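Local atomic coordinates of beta-galactosidase (Bacillus circulans, PDB entry 4MAD), a protein that probably hydrolyses terminal non-reducing beta-D-galactose residues of beta-D-galactosides, as a retaining enzyme of glycoside hydrolase family 35. Residues K29-L34 with G59-E64; E363-L368 with L501-D506; H417-V422 with I431-R436. All coordinates share one frame; numbering follows the deposited sequence.

Contact 1 of 3, residues K29-L34 with G59-E64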
loop_
_atom_site.group_PDB
_atom_site.type_symbol
_atom_site.label_atom_id
_atom_site.label_comp_id
_atom_site.label_asym_id
_atom_site.label_seq_id
_atom_site.Cartn_x
_atom_site.Cartn_y
_atom_site.Cartn_z
ATOM N N LYS A 29 8.359 -20.128 -30.021
ATOM C CA LYS A 29 7.054 -20.677 -29.958
ATOM C C LYS A 29 6.028 -19.661 -29.573
ATOM O O LYS A 29 6.320 -18.757 -28.851
ATOM C CB LYS A 29 7.073 -21.737 -28.911
ATOM C CG LYS A 29 5.853 -22.520 -28.822
ATOM C CD LYS A 29 5.988 -23.577 -27.806
ATOM C CE LYS A 29 7.223 -24.415 -28.035
ATOM N NZ LYS A 29 8.316 -23.633 -28.567
ATOM N N GLU A 30 4.814 -19.859 -30.022
ATOM C CA GLU A 30 3.714 -19.092 -29.509
ATOM C C GLU A 30 3.532 -19.377 -28.046
ATOM O O GLU A 30 3.757 -20.467 -27.609
ATOM C CB GLU A 30 2.448 -19.358 -30.278
ATOM C CG GLU A 30 2.662 -19.171 -31.727
ATOM C CD GLU A 30 1.413 -19.036 -32.542
ATOM O OE1 GLU A 30 0.333 -19.370 -32.048
ATOM O OE2 GLU A 30 1.533 -18.592 -33.679
ATOM N N ILE A 31 3.190 -18.321 -27.310
ATOM C CA ILE A 31 2.882 -18.427 -25.912
ATOM C C ILE A 31 1.654 -17.578 -25.588
ATOM O O ILE A 31 1.444 -16.545 -26.146
ATOM C CB ILE A 31 4.026 -17.939 -25.062
ATOM C CG1 ILE A 31 3.746 -18.182 -23.589
ATOM C CG2 ILE A 31 4.304 -16.519 -25.307
ATOM C CD1 ILE A 31 4.908 -18.349 -22.786
ATOM N N ARG A 32 0.854 -18.025 -24.659
ATOM C CA ARG A 32 -0.167 -17.170 -24.113
ATOM C C ARG A 32 0.309 -16.844 -22.703
ATOM O O ARG A 32 0.582 -17.711 -21.977
ATOM C CB ARG A 32 -1.502 -17.880 -24.052
ATOM C CG ARG A 32 -2.610 -17.002 -23.682
ATOM C CD ARG A 32 -3.694 -17.748 -23.057
ATOM N NE ARG A 32 -4.377 -18.642 -23.956
ATOM C CZ ARG A 32 -5.511 -18.376 -24.589
ATOM N NH1 ARG A 32 -6.143 -17.223 -24.462
ATOM N NH2 ARG A 32 -6.034 -19.307 -25.346
ATOM N N LEU A 33 0.423 -15.579 -22.347
ATOM C CA LEU A 33 0.840 -15.243 -21.002
ATOM C C LEU A 33 -0.336 -15.354 -20.078
ATOM O O LEU A 33 -1.351 -14.701 -20.254
ATOM C CB LEU A 33 1.481 -13.862 -20.929
ATOM C CG LEU A 33 2.670 -13.733 -21.854
ATOM C CD1 LEU A 33 3.071 -12.371 -22.083
ATOM C CD2 LEU A 33 3.816 -14.507 -21.359
ATOM N N LEU A 34 -0.162 -16.204 -19.094
ATOM C CA LEU A 34 -1.098 -16.319 -18.044
ATOM C C LEU A 34 -0.322 -15.895 -16.820
ATOM O O LEU A 34 0.420 -16.693 -16.325
ATOM C CB LEU A 34 -1.531 -17.766 -17.893
ATOM C CG LEU A 34 -2.376 -18.323 -19.031
ATOM C CD1 LEU A 34 -2.712 -19.724 -18.781
ATOM C CD2 LEU A 34 -3.601 -17.542 -19.174
ATOM N N GLY A 59 -1.564 -22.894 -12.505
ATOM C CA GLY A 59 -1.369 -22.813 -13.917
ATOM C C GLY A 59 -0.869 -21.553 -14.569
ATOM O O GLY A 59 -0.752 -21.544 -15.751
ATOM N N PHE A 60 -0.535 -20.546 -13.780
ATOM C CA PHE A 60 0.138 -19.414 -14.284
ATOM C C PHE A 60 1.502 -19.799 -14.793
ATOM O O PHE A 60 2.099 -20.690 -14.277
ATOM C CB PHE A 60 0.264 -18.416 -13.165
ATOM C CG PHE A 60 -1.048 -17.843 -12.752
ATOM C CD1 PHE A 60 -1.687 -16.956 -13.543
ATOM C CD2 PHE A 60 -1.668 -18.261 -11.626
ATOM C CE1 PHE A 60 -2.896 -16.453 -13.188
ATOM C CE2 PHE A 60 -2.864 -17.758 -11.291
ATOM C CZ PHE A 60 -3.483 -16.882 -12.092
ATOM N N ASN A 61 1.935 -19.131 -15.844
ATOM C CA ASN A 61 3.282 -19.275 -16.324
ATOM C C ASN A 61 4.165 -18.075 -15.989
ATOM O O ASN A 61 5.328 -18.140 -16.184
ATOM C CB ASN A 61 3.350 -19.614 -17.790
ATOM C CG ASN A 61 2.642 -18.598 -18.693
ATOM O OD1 ASN A 61 2.389 -17.481 -18.349
ATOM N ND2 ASN A 61 2.299 -19.060 -19.860
ATOM N N THR A 62 3.568 -17.034 -15.423
ATOM C CA THR A 62 4.223 -15.791 -15.175
ATOM C C THR A 62 3.720 -15.191 -13.857
ATOM O O THR A 62 2.604 -15.399 -13.515
ATOM C CB THR A 62 3.917 -14.860 -16.337
ATOM O OG1 THR A 62 4.216 -15.493 -17.566
ATOM C CG2 THR A 62 4.687 -13.604 -16.216
ATOM N N VAL A 63 4.577 -14.446 -13.170
ATOM C CA VAL A 63 4.200 -13.638 -12.031
ATOM C C VAL A 63 4.601 -12.195 -12.359
ATOM O O VAL A 63 5.550 -11.971 -13.019
ATOM C CB VAL A 63 4.844 -14.069 -10.691
ATOM C CG1 VAL A 63 6.322 -13.982 -10.726
ATOM C CG2 VAL A 63 4.316 -13.265 -9.579
ATOM N N GLU A 64 3.787 -11.251 -11.905
ATOM C CA GLU A 64 3.982 -9.879 -12.188
ATOM C C GLU A 64 4.005 -9.115 -10.887
ATOM O O GLU A 64 3.168 -9.319 -10.078
ATOM C CB GLU A 64 2.863 -9.348 -13.069
ATOM C CG GLU A 64 2.860 -7.884 -13.312
ATOM C CD GLU A 64 2.142 -7.139 -12.197
ATOM O OE1 GLU A 64 0.999 -7.449 -11.903
ATOM O OE2 GLU A 64 2.771 -6.265 -11.626
#
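The carboxamide of Asn61 lies against the backbone of residues 32-34 and bonds to it through both of its ends. Its ND2 gives a hydrogen bond to Arg32 O (3.0 Å, 166° at the hydrogen), with the acceptor close to the amide plane, while OD1 accepts from Leu34 N at 2.9 Å. The Asn61 backbone adds a third bond, from its N to Leu34 O at 2.9 Å, and Thr62 N reaches the same carbonyl only weakly. With chi1 at 57°, Asn61 CG sits between the backbone N and carbonyl carbon, which brings the amide up to Leu34. One step further out, Thr62 OG1 donates to Asn61 OD1 (2.8 Å) from the face opposite that used by Leu34 N, so two donors on OD1, together with the ND2 bond to Arg32 O, help fix the rotation of the amide. Around the polar core, Ile31 CD1 meets ND2, and the edge of the Phe60 ring lies by Leu34 O. Gly59, at positive phi, ends helix 48-58 in a Schellman motif just before Phe60 and Asn61 lead into the next strand. The contact thus lies where strands 34-38 and 62-66 of the (beta/alpha)8 barrel begin, joined by the beta-alpha-beta crossover through helix 48-58, with strand 100-104 flanking 62-66.

Contact 2 of 3, residues E363-L368 with L501-D506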
loop_
_atom_site.group_PDB
_atom_site.type_symbol
_atom_site.label_atom_id
_atom_site.label_comp_id
_atom_site.label_asym_id
_atom_site.label_seq_id
_atom_site.Cartn_x
_atom_site.Cartn_y
_atom_site.Cartn_z
ATOM N N GLU A 363 0.551 -3.347 31.301
ATOM C CA GLU A 363 1.305 -2.099 31.267
ATOM C C GLU A 363 0.704 -1.110 30.273
ATOM O O GLU A 363 0.157 -1.504 29.244
ATOM C CB GLU A 363 2.771 -2.367 30.920
ATOM C CG GLU A 363 3.360 -3.583 31.614
ATOM C CD GLU A 363 4.876 -3.587 31.598
ATOM O OE1 GLU A 363 5.483 -2.946 32.483
ATOM O OE2 GLU A 363 5.461 -4.229 30.701
ATOM N N HIS A 364 0.810 0.177 30.589
ATOM C CA HIS A 364 0.297 1.205 29.737
ATOM C C HIS A 364 1.158 2.505 29.740
ATOM O O HIS A 364 1.801 2.841 30.688
ATOM C CB HIS A 364 -1.096 1.579 30.163
ATOM C CG HIS A 364 -1.927 0.451 30.666
ATOM N ND1 HIS A 364 -2.722 -0.297 29.843
ATOM C CD2 HIS A 364 -2.173 0.017 31.917
ATOM C CE1 HIS A 364 -3.378 -1.184 30.555
ATOM N NE2 HIS A 364 -3.053 -1.024 31.818
ATOM N N ALA A 365 1.149 3.215 28.637
ATOM C CA ALA A 365 1.802 4.498 28.581
ATOM C C ALA A 365 1.062 5.460 27.686
ATOM O O ALA A 365 0.781 5.150 26.584
ATOM C CB ALA A 365 3.173 4.353 28.140
ATOM N N GLY A 366 0.773 6.638 28.215
ATOM C CA GLY A 366 0.181 7.712 27.457
ATOM C C GLY A 366 1.112 8.303 26.437
ATOM O O GLY A 366 2.209 8.649 26.735
ATOM N N LEU A 367 0.623 8.452 25.228
ATOM C CA LEU A 367 1.425 8.937 24.146
ATOM C C LEU A 367 1.947 10.361 24.432
ATOM O O LEU A 367 3.074 10.620 24.301
ATOM C CB LEU A 367 0.585 8.964 22.891
ATOM C CG LEU A 367 1.253 9.386 21.616
ATOM C CD1 LEU A 367 0.520 8.914 20.403
ATOM C CD2 LEU A 367 1.360 10.781 21.541
ATOM N N LEU A 368 1.077 11.229 24.892
ATOM C CA LEU A 368 1.427 12.573 25.251
ATOM C C LEU A 368 2.402 12.670 26.439
ATOM O O LEU A 368 2.988 13.691 26.700
ATOM C CB LEU A 368 0.172 13.373 25.515
ATOM C CG LEU A 368 -0.627 13.720 24.281
ATOM C CD1 LEU A 368 -1.841 14.477 24.623
ATOM C CD2 LEU A 368 0.165 14.447 23.305
ATOM N N LEU A 501 10.161 3.407 25.266
ATOM C CA LEU A 501 8.966 3.567 26.006
ATOM C C LEU A 501 9.117 2.867 27.340
ATOM O O LEU A 501 9.770 1.880 27.408
ATOM C CB LEU A 501 7.835 2.922 25.239
ATOM C CG LEU A 501 7.168 3.676 24.099
ATOM C CD1 LEU A 501 6.133 2.859 23.478
ATOM C CD2 LEU A 501 6.624 4.981 24.507
ATOM N N GLU A 502 8.496 3.419 28.361
ATOM C CA GLU A 502 8.354 2.801 29.667
ATOM C C GLU A 502 6.894 2.863 30.051
ATOM O O GLU A 502 6.195 3.716 29.604
ATOM C CB GLU A 502 9.204 3.491 30.730
ATOM C CG GLU A 502 10.683 3.540 30.435
ATOM C CD GLU A 502 11.413 2.211 30.679
ATOM O OE1 GLU A 502 10.812 1.350 31.257
ATOM O OE2 GLU A 502 12.590 2.070 30.337
ATOM N N PHE A 503 6.478 1.966 30.913
ATOM C CA PHE A 503 5.089 1.737 31.196
ATOM C C PHE A 503 4.823 1.619 32.686
ATOM O O PHE A 503 5.621 1.116 33.379
ATOM C CB PHE A 503 4.644 0.405 30.570
ATOM C CG PHE A 503 4.767 0.332 29.089
ATOM C CD1 PHE A 503 3.696 0.548 28.289
ATOM C CD2 PHE A 503 5.939 0.021 28.513
ATOM C CE1 PHE A 503 3.820 0.496 26.948
ATOM C CE2 PHE A 503 6.037 -0.060 27.135
ATOM C CZ PHE A 503 4.983 0.179 26.377
ATOM N N THR A 504 3.633 1.997 33.117
ATOM C CA THR A 504 3.079 1.711 34.450
ATOM C C THR A 504 1.724 1.026 34.321
ATOM O O THR A 504 1.206 0.912 33.276
ATOM C CB THR A 504 2.678 2.917 35.304
ATOM O OG1 THR A 504 3.115 4.117 34.750
ATOM C CG2 THR A 504 3.142 2.734 36.689
ATOM N N ALA A 505 1.167 0.619 35.454
ATOM C CA ALA A 505 -0.148 0.001 35.571
ATOM C C ALA A 505 -1.150 1.062 35.932
ATOM O O ALA A 505 -2.226 0.776 36.410
ATOM C CB ALA A 505 -0.171 -0.971 36.659
ATOM N N ASP A 506 -0.813 2.296 35.644
ATOM C CA ASP A 506 -1.454 3.427 36.226
ATOM C C ASP A 506 -2.679 3.701 35.408
ATOM O O ASP A 506 -3.080 2.909 34.641
ATOM C CB ASP A 506 -0.535 4.623 36.139
ATOM C CG ASP A 506 0.048 5.040 37.496
ATOM O OD1 ASP A 506 0.066 4.208 38.392
ATOM O OD2 ASP A 506 0.524 6.185 37.644
#
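His364 and Thr504 are joined through their backbones by two hydrogen bonds, the shorter from His364 N to Thr504 O (2.8 Å, 151° at the hydrogen) and the longer from Thr504 N back to His364 O at 3.2 Å. They form a single antiparallel hydrogen-bonded bridge, and the directions of the two touching parts diverge by 103°. A CA-H...O contact from Phe503 CA to His364 O gives that carbonyl a further neighbour, and Ala365 CB approaches another backbone carbonyl, Glu502 O, at 3.4 Å. Strand 357-366 lies between 514-522 and 584-588 in an eight-stranded antiparallel sheet that includes strands of the galactose-binding domain; residues 501-506 come from the loop leading into 514-522 and lie across the end of strand 357-366. Apolar contacts centre on Phe503. Its CB meets Glu363 CB at 3.4 Å, the two side chains crossing at about a right angle, and CD1 lies 3.8 Å from Ala365 CB. With chi1 at -61°, CG is anti to the carbonyl carbon, which carries the ring along the strand from Glu363 to Ala365, its edge turned to the His364 backbone. Of the polar side chains, the His364 imidazole has its hydrogen-bonding partner in His516 of strand 514-522, through ND1, while its CD2 edge lies beside Ala505 CA.

Contact 3 of 3, residues H417-V422 with I431-R436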
loop_
_atom_site.group_PDB
_atom_site.type_symbol
_atom_site.label_atom_id
_atom_site.label_comp_id
_atom_site.label_asym_id
_atom_site.label_seq_id
_atom_site.Cartn_x
_atom_site.Cartn_y
_atom_site.Cartn_z
ATOM N N HIS A 417 -4.962 16.759 7.361
ATOM C CA HIS A 417 -4.691 15.640 6.520
ATOM C C HIS A 417 -4.054 14.550 7.370
ATOM O O HIS A 417 -2.858 14.518 7.476
ATOM C CB HIS A 417 -3.729 16.051 5.408
ATOM C CG HIS A 417 -4.354 16.845 4.311
ATOM N ND1 HIS A 417 -3.682 17.186 3.166
ATOM C CD2 HIS A 417 -5.602 17.328 4.167
ATOM C CE1 HIS A 417 -4.489 17.836 2.364
ATOM N NE2 HIS A 417 -5.652 17.959 2.958
ATOM N N ASP A 418 -4.846 13.665 7.950
ATOM C CA ASP A 418 -6.254 13.515 7.682
ATOM C C ASP A 418 -7.244 13.465 8.860
ATOM O O ASP A 418 -8.410 13.523 8.664
ATOM C CB ASP A 418 -6.398 12.270 6.851
ATOM C CG ASP A 418 -5.350 12.179 5.797
ATOM O OD1 ASP A 418 -5.383 13.019 4.934
ATOM O OD2 ASP A 418 -4.499 11.318 5.853
ATOM N N ARG A 419 -6.709 13.315 10.056
ATOM C CA ARG A 419 -7.485 13.220 11.263
ATOM C C ARG A 419 -6.677 13.734 12.437
ATOM O O ARG A 419 -5.515 13.490 12.537
ATOM C CB ARG A 419 -7.824 11.784 11.533
ATOM C CG ARG A 419 -8.990 11.564 12.404
ATOM C CD ARG A 419 -9.375 10.106 12.359
ATOM N NE ARG A 419 -10.536 9.768 13.153
ATOM C CZ ARG A 419 -10.504 9.377 14.419
ATOM N NH1 ARG A 419 -9.388 9.303 15.105
ATOM N NH2 ARG A 419 -11.607 9.060 15.019
ATOM N N GLY A 420 -7.329 14.431 13.324
ATOM C CA GLY A 420 -6.616 14.839 14.493
ATOM C C GLY A 420 -7.434 14.935 15.745
ATOM O O GLY A 420 -8.592 15.218 15.688
ATOM N N GLN A 421 -6.757 14.749 16.853
ATOM C CA GLN A 421 -7.318 14.850 18.161
ATOM C C GLN A 421 -6.759 16.092 18.848
ATOM O O GLN A 421 -5.599 16.283 18.892
ATOM C CB GLN A 421 -6.945 13.635 18.970
ATOM C CG GLN A 421 -7.523 12.339 18.449
ATOM C CD GLN A 421 -6.831 11.087 19.050
ATOM O OE1 GLN A 421 -5.901 10.568 18.514
ATOM N NE2 GLN A 421 -7.317 10.654 20.166
ATOM N N VAL A 422 -7.658 16.923 19.334
ATOM C CA VAL A 422 -7.338 18.190 19.873
ATOM C C VAL A 422 -7.478 18.232 21.405
ATOM O O VAL A 422 -8.410 17.799 21.932
ATOM C CB VAL A 422 -8.242 19.275 19.255
ATOM C CG1 VAL A 422 -7.850 20.614 19.689
ATOM C CG2 VAL A 422 -8.212 19.184 17.805
ATOM N N ILE A 431 -12.262 15.928 17.868
ATOM C CA ILE A 431 -11.508 15.561 16.693
ATOM C C ILE A 431 -11.866 16.444 15.522
ATOM O O ILE A 431 -12.965 16.885 15.405
ATOM C CB ILE A 431 -11.764 14.140 16.250
ATOM C CG1 ILE A 431 -13.214 13.956 16.001
ATOM C CG2 ILE A 431 -11.375 13.172 17.281
ATOM C CD1 ILE A 431 -13.595 12.520 15.934
ATOM N N VAL A 432 -10.884 16.708 14.697
ATOM C CA VAL A 432 -11.075 17.269 13.396
ATOM C C VAL A 432 -10.767 16.213 12.317
ATOM O O VAL A 432 -9.863 15.460 12.443
ATOM C CB VAL A 432 -10.188 18.489 13.175
ATOM C CG1 VAL A 432 -10.684 19.660 13.993
ATOM C CG2 VAL A 432 -8.815 18.197 13.543
ATOM N N GLU A 433 -11.551 16.232 11.270
ATOM C CA GLU A 433 -11.487 15.245 10.228
ATOM C C GLU A 433 -11.428 15.911 8.869
ATOM O O GLU A 433 -11.986 16.933 8.656
ATOM C CB GLU A 433 -12.703 14.342 10.306
ATOM C CG GLU A 433 -12.777 13.524 11.568
ATOM C CD GLU A 433 -13.573 12.226 11.408
ATOM O OE1 GLU A 433 -14.773 12.325 11.500
ATOM O OE2 GLU A 433 -13.000 11.132 11.209
ATOM N N ARG A 434 -10.746 15.252 7.947
ATOM C CA ARG A 434 -10.579 15.812 6.610
ATOM C C ARG A 434 -11.890 16.017 5.886
ATOM O O ARG A 434 -12.043 16.936 5.164
ATOM C CB ARG A 434 -9.667 14.924 5.762
ATOM C CG ARG A 434 -9.379 15.393 4.403
ATOM C CD ARG A 434 -8.123 14.813 3.843
ATOM N NE ARG A 434 -7.902 15.185 2.476
ATOM C CZ ARG A 434 -6.803 14.948 1.816
ATOM N NH1 ARG A 434 -5.828 14.294 2.383
ATOM N NH2 ARG A 434 -6.681 15.324 0.571
ATOM N N ASN A 435 -12.801 15.088 6.042
ATOM C CA ASN A 435 -14.036 15.083 5.292
ATOM C C ASN A 435 -15.059 15.910 5.995
ATOM O O ASN A 435 -15.478 15.648 7.078
ATOM C CB ASN A 435 -14.549 13.678 5.026
ATOM C CG ASN A 435 -13.580 12.860 4.209
ATOM O OD1 ASN A 435 -13.520 11.653 4.344
ATOM N ND2 ASN A 435 -12.829 13.517 3.408
ATOM N N ARG A 436 -15.423 16.955 5.314
ATOM C CA ARG A 436 -15.191 18.293 5.714
ATOM C C ARG A 436 -16.420 18.941 6.321
ATOM O O ARG A 436 -17.471 18.348 6.429
ATOM C CB ARG A 436 -14.541 19.102 4.575
ATOM C CG ARG A 436 -14.086 18.235 3.327
ATOM C CD ARG A 436 -13.182 18.980 2.313
ATOM N NE ARG A 436 -12.821 20.339 2.737
ATOM C CZ ARG A 436 -11.822 21.061 2.247
ATOM N NH1 ARG A 436 -11.084 20.579 1.277
ATOM N NH2 ARG A 436 -11.567 22.266 2.724
#
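Strands 419-422 and 431-433 run antiparallel at 161°, Gly420 and Val432 forming the hydrogen-bonded pair (Gly420 N to Val432 O, 2.9 Å) between the non-hydrogen-bonded pairs Arg419-Glu433 and Gln421-Ile431. Beyond the strand end, Arg434 N still bonds to Asp418 O at 3.0 Å. The Arg434 side chain, extended from CG to NE with CG opposite the backbone N (chi1 -178°), carries its guanidinium flat onto the His417 ring, centres 3.6 Å apart and planes at 8°. At the edge of the same guanidinium, NH1 forms a salt bridge with Asp418 OD1 (2.9 Å), which lies in its plane. A leucine in place of Arg434 would probably leave Asp418 OD1 without this charged mate and take the flat stacking partner from His417. Asp470 is a second anionic partner of Arg434 NH1, and Asp418 OD2 pairs with Lys472. On the neighbouring strands, Arg419 NE and Glu433 OE2 make a weak salt bridge (3.4 Å), the guanidinium and carboxylate planes nearly perpendicular; Arg419 NH1 hydrogen-bonds to His579. The hairpin forms one margin of its six-stranded antiparallel sheet: strand 419-424 pairs with 449-457, where Asp418 and Arg419 both face Glu457 in a classic beta bulge, while Val432 packs against strands 409-417 and 440-445.

In the fold
Three ways of joining chain segments appear in one multidomain glycosidase. Contact 1 comes first along the chain and belongs to the catalytic (beta/alpha)8 barrel, the Phe60 side chain lying about 12 Å from that of Glu247, the predicted nucleophile. Contacts 2 and 3 lie across the centre of the chain from it, their centres 54 and 47 Å away, in the all-beta part. The chain passes through 363-368, makes the hairpin of contact 3, and returns at 501-506 to close contact 2. Their centres are 25 Å apart and nearest atoms about 7 Å; strand 357-366 and the hairpin belong to different antiparallel sheets. Contact 2 thus joins segments that precede and follow contact 3 in sequence, away from the annotated sites.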